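Local coordinates for protein catechol 2,3-dioxygenase (Pseudomonas sp., PDB 3HPV) that probably catalyses the iron(II)-dependent extradiol cleavage of catechol by dioxygen to (2Z,4E)-2-hydroxy-6-oxohexa-2,4-dienoate, working as a homotetramer, at residues Gly41-Lys46 and Tyr56-Ala61. Residues are numbered along the deposited sequence; the frame is centred on the assembly and turned at random.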
ATOM      1  N   GLY A  41     -28.967 -22.879  18.733  1.00 39.08           N
ATOM      2  CA  GLY A  41     -28.878 -22.540  17.327  1.00 38.74           C
ATOM      3  C   GLY A  41     -28.037 -21.309  17.039  1.00 36.65           C
ATOM      4  O   GLY A  41     -28.219 -20.655  16.006  1.00 33.42           O
ATOM      5  N   ARG A  42     -27.138 -20.971  17.964  1.00 33.11           N
ATOM      6  CA  ARG A  42     -26.253 -19.835  17.751  1.00 30.51           C
ATOM      7  C   ARG A  42     -25.084 -20.400  16.949  1.00 28.43           C
ATOM      8  O   ARG A  42     -24.693 -21.549  17.147  1.00 27.05           O
ATOM      9  CB  ARG A  42     -25.708 -19.281  19.075  1.00 30.05           C
ATOM     10  CG  ARG A  42     -26.702 -18.626  20.015  1.00 27.56           C
ATOM     11  CD  ARG A  42     -26.352 -19.072  21.441  1.00 31.40           C
ATOM     12  NE  ARG A  42     -26.006 -17.978  22.340  1.00 26.66           N
ATOM     13  CZ  ARG A  42     -25.414 -18.135  23.523  1.00 23.20           C
ATOM     14  NH1 ARG A  42     -25.088 -19.339  23.959  1.00 16.91           N
ATOM     15  NH2 ARG A  42     -25.173 -17.079  24.285  1.00 20.08           N
ATOM     16  N   VAL A  43     -24.551 -19.600  16.033  1.00 27.68           N
ATOM     17  CA  VAL A  43     -23.409 -20.000  15.224  1.00 26.97           C
ATOM     18  C   VAL A  43     -22.271 -19.034  15.576  1.00 25.88           C
ATOM     19  O   VAL A  43     -22.454 -17.811  15.543  1.00 25.42           O
ATOM     20  CB  VAL A  43     -23.742 -19.971  13.707  1.00 24.94           C
ATOM     21  CG1 VAL A  43     -24.406 -18.669  13.322  1.00 28.35           C
ATOM     22  CG2 VAL A  43     -22.478 -20.170  12.916  1.00 26.25           C
ATOM     23  N   TYR A  44     -21.119 -19.609  15.932  1.00 25.92           N
ATOM     24  CA  TYR A  44     -19.922 -18.885  16.383  1.00 23.67           C
ATOM     25  C   TYR A  44     -18.819 -18.723  15.350  1.00 24.72           C
ATOM     26  O   TYR A  44     -18.546 -19.643  14.577  1.00 25.61           O
ATOM     27  CB  TYR A  44     -19.286 -19.611  17.583  1.00 26.85           C
ATOM     28  CG  TYR A  44     -20.196 -19.904  18.765  1.00 26.80           C
ATOM     29  CD1 TYR A  44     -21.358 -20.670  18.624  1.00 26.73           C
ATOM     30  CD2 TYR A  44     -19.866 -19.448  20.029  1.00 26.60           C
ATOM     31  CE1 TYR A  44     -22.161 -20.966  19.720  1.00 26.78           C
ATOM     32  CE2 TYR A  44     -20.649 -19.743  21.128  1.00 30.82           C
ATOM     33  CZ  TYR A  44     -21.790 -20.500  20.975  1.00 28.77           C
ATOM     34  OH  TYR A  44     -22.517 -20.802  22.097  1.00 27.31           O
ATOM     35  N   PHE A  45     -18.151 -17.568  15.393  1.00 23.30           N
ATOM     36  CA  PHE A  45     -17.047 -17.243  14.487  1.00 21.14           C
ATOM     37  C   PHE A  45     -15.890 -16.556  15.202  1.00 21.68           C
ATOM     38  O   PHE A  45     -16.016 -16.086  16.337  1.00 25.67           O
ATOM     39  CB  PHE A  45     -17.485 -16.268  13.398  1.00 18.58           C
ATOM     40  CG  PHE A  45     -18.636 -16.728  12.578  1.00 21.05           C
ATOM     41  CD1 PHE A  45     -19.931 -16.388  12.934  1.00 23.32           C
ATOM     42  CD2 PHE A  45     -18.421 -17.417  11.391  1.00 21.76           C
ATOM     43  CE1 PHE A  45     -21.002 -16.716  12.109  1.00 21.03           C
ATOM     44  CE2 PHE A  45     -19.473 -17.744  10.572  1.00 25.28           C
ATOM     45  CZ  PHE A  45     -20.773 -17.389  10.931  1.00 23.41           C
ATOM     46  N   LYS A  46     -14.766 -16.471  14.506  1.00 20.27           N
ATOM     47  CA  LYS A  46     -13.605 -15.784  15.025  1.00 18.01           C
ATOM     48  C   LYS A  46     -12.818 -15.295  13.811  1.00 20.64           C
ATOM     49  O   LYS A  46     -12.932 -15.869  12.713  1.00 21.19           O
ATOM     50  CB  LYS A  46     -12.761 -16.730  15.880  1.00 20.80           C
ATOM     51  CG  LYS A  46     -11.906 -17.737  15.109  1.00 21.55           C
ATOM     52  CD  LYS A  46     -10.873 -18.374  16.034  1.00 21.36           C
ATOM     53  CE  LYS A  46      -9.650 -18.893  15.273  1.00 29.95           C
ATOM     54  NZ  LYS A  46      -8.701 -17.835  14.762  1.00 25.60           N
ATOM     55  N   TYR A  56     -17.342 -13.425  17.450  1.00 19.40           N
ATOM     56  CA  TYR A  56     -18.620 -12.949  16.900  1.00 19.99           C
ATOM     57  C   TYR A  56     -19.647 -14.078  16.828  1.00 23.62           C
ATOM     58  O   TYR A  56     -19.454 -15.053  16.096  1.00 23.66           O
ATOM     59  CB  TYR A  56     -18.395 -12.374  15.504  1.00 14.44           C
ATOM     60  CG  TYR A  56     -19.431 -11.371  15.024  1.00 14.58           C
ATOM     61  CD1 TYR A  56     -19.433 -10.054  15.476  1.00 16.67           C
ATOM     62  CD2 TYR A  56     -20.358 -11.723  14.055  1.00 14.54           C
ATOM     63  CE1 TYR A  56     -20.337  -9.117  14.955  1.00 18.30           C
ATOM     64  CE2 TYR A  56     -21.255 -10.802  13.528  1.00 16.49           C
ATOM     65  CZ  TYR A  56     -21.239  -9.511  13.974  1.00 15.52           C
ATOM     66  OH  TYR A  56     -22.107  -8.617  13.408  1.00 19.51           O
ATOM     67  N   ILE A  57     -20.735 -13.940  17.592  1.00 26.88           N
ATOM     68  CA  ILE A  57     -21.797 -14.944  17.622  1.00 26.71           C
ATOM     69  C   ILE A  57     -23.094 -14.349  17.103  1.00 26.78           C
ATOM     70  O   ILE A  57     -23.503 -13.262  17.516  1.00 27.56           O
ATOM     71  CB  ILE A  57     -22.020 -15.492  19.041  1.00 27.69           C
ATOM     72  CG1 ILE A  57     -20.719 -16.085  19.577  1.00 30.95           C
ATOM     73  CG2 ILE A  57     -23.053 -16.582  19.032  1.00 29.59           C
ATOM     74  CD1 ILE A  57     -19.904 -15.114  20.387  1.00 30.25           C
ATOM     75  N   ILE A  58     -23.731 -15.096  16.203  1.00 27.01           N
ATOM     76  CA  ILE A  58     -24.969 -14.717  15.526  1.00 29.62           C
ATOM     77  C   ILE A  58     -26.194 -15.494  16.015  1.00 33.01           C
ATOM     78  O   ILE A  58     -26.177 -16.722  16.051  1.00 34.33           O
ATOM     79  CB  ILE A  58     -24.810 -14.952  13.986  1.00 29.75           C
ATOM     80  CG1 ILE A  58     -24.054 -13.788  13.357  1.00 28.61           C
ATOM     81  CG2 ILE A  58     -26.145 -15.101  13.316  1.00 35.90           C
ATOM     82  CD1 ILE A  58     -22.596 -13.817  13.617  1.00 28.86           C
ATOM     83  N   ARG A  59     -27.263 -14.782  16.362  1.00 33.57           N
ATOM     84  CA  ARG A  59     -28.488 -15.427  16.844  1.00 34.93           C
ATOM     85  C   ARG A  59     -29.723 -14.965  16.085  1.00 35.08           C
ATOM     86  O   ARG A  59     -29.965 -13.762  15.981  1.00 35.28           O
ATOM     87  CB  ARG A  59     -28.713 -15.121  18.328  1.00 33.12           C
ATOM     88  CG  ARG A  59     -29.987 -15.744  18.879  1.00 30.77           C
ATOM     89  CD  ARG A  59     -30.103 -15.504  20.366  1.00 27.50           C
ATOM     90  NE  ARG A  59     -30.359 -14.104  20.662  1.00 25.83           N
ATOM     91  CZ  ARG A  59     -31.567 -13.554  20.692  1.00 26.84           C
ATOM     92  NH1 ARG A  59     -32.642 -14.291  20.443  1.00 32.23           N
ATOM     93  NH2 ARG A  59     -31.704 -12.269  20.974  1.00 15.57           N
ATOM     94  N   GLU A  60     -30.517 -15.908  15.581  1.00 34.19           N
ATOM     95  CA  GLU A  60     -31.725 -15.540  14.853  1.00 37.16           C
ATOM     96  C   GLU A  60     -32.746 -14.834  15.749  1.00 36.81           C
ATOM     97  O   GLU A  60     -32.923 -15.179  16.915  1.00 37.68           O
ATOM     98  CB  GLU A  60     -32.387 -16.763  14.218  1.00 36.78           C
ATOM     99  CG  GLU A  60     -33.184 -16.389  12.965  1.00 38.94           C
ATOM    100  CD  GLU A  60     -34.176 -17.452  12.518  1.00 38.33           C
ATOM    101  OE1 GLU A  60     -35.229 -17.573  13.175  1.00 36.84           O
ATOM    102  OE2 GLU A  60     -33.903 -18.154  11.513  1.00 39.37           O
ATOM    103  N   ALA A  61     -33.423 -13.839  15.201  1.00 38.93           N
ATOM    104  CA  ALA A  61     -34.413 -13.122  15.986  1.00 40.50           C
ATOM    105  C   ALA A  61     -35.322 -12.216  15.152  1.00 41.92           C
ATOM    106  O   ALA A  61     -35.181 -12.102  13.930  1.00 40.40           O
ATOM    107  CB  ALA A  61     -33.719 -12.321  17.090  1.00 37.33           C
TER
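Val43 and Phe45 pair with Ile58 and Tyr56 through four backbone hydrogen bonds, the ladder of an antiparallel beta hairpin whose strand axes run at 157° to each other. Ile58 N gives a nearly straight bond to Val43 O (3.1 Å), while the return bond from Val43 N to Ile58 O is weak at 3.3 Å; that same oxygen also receives a CA-H...O contact from Arg42. At the next hydrogen-bonded pair, two residues along, Phe45 N reaches Tyr56 O at 2.9 Å but with a bent N-H...O angle of 136°, and Tyr56 N returns a bond to Phe45 O (3.2 Å).

Tyr44 and Ile57 form the non-hydrogen-bonded pair between these two; their outward-facing backbone groups bond to Thr35 and Gly36 of strand 33-37 and to Ala12 of strand 9-16, respectively. Ile57 sets CG2 over the centre of the Tyr44 ring, 4.2 Å from its centroid and only 4° off the normal, a CH-pi contact; CG1 meets CD2 of that ring at 3.5 Å. Phe45 shares a face of the sheet with Val43 and Ile58; with CG anti to the carbonyl carbon its ring swings so that CE1 touches Ile58 CD1 at 3.6 Å. Tyr56 O sits in the plane of the Phe45 ring, at its edge. Alongside, Val43 CG1 packs on Ile58 CB.

The polar ends are satisfied beyond the hairpin: Tyr44 OH by Asp38 OD2 and Leu102 N, Arg42 NE by Gln13 OE1 and NH1 by Glu100 O, Arg59 NE by a salt bridge to Asp67 OD2, and Tyr56 OH by Tyr26 OH.

In this VOC-type module, strand 43-46 lies between strands 33-37 and 56-60, and strand 56-60 continues the sheet to strand 9-16, running parallel to it, while Leu19 of helix 19-30 covers Val43 and Ile58.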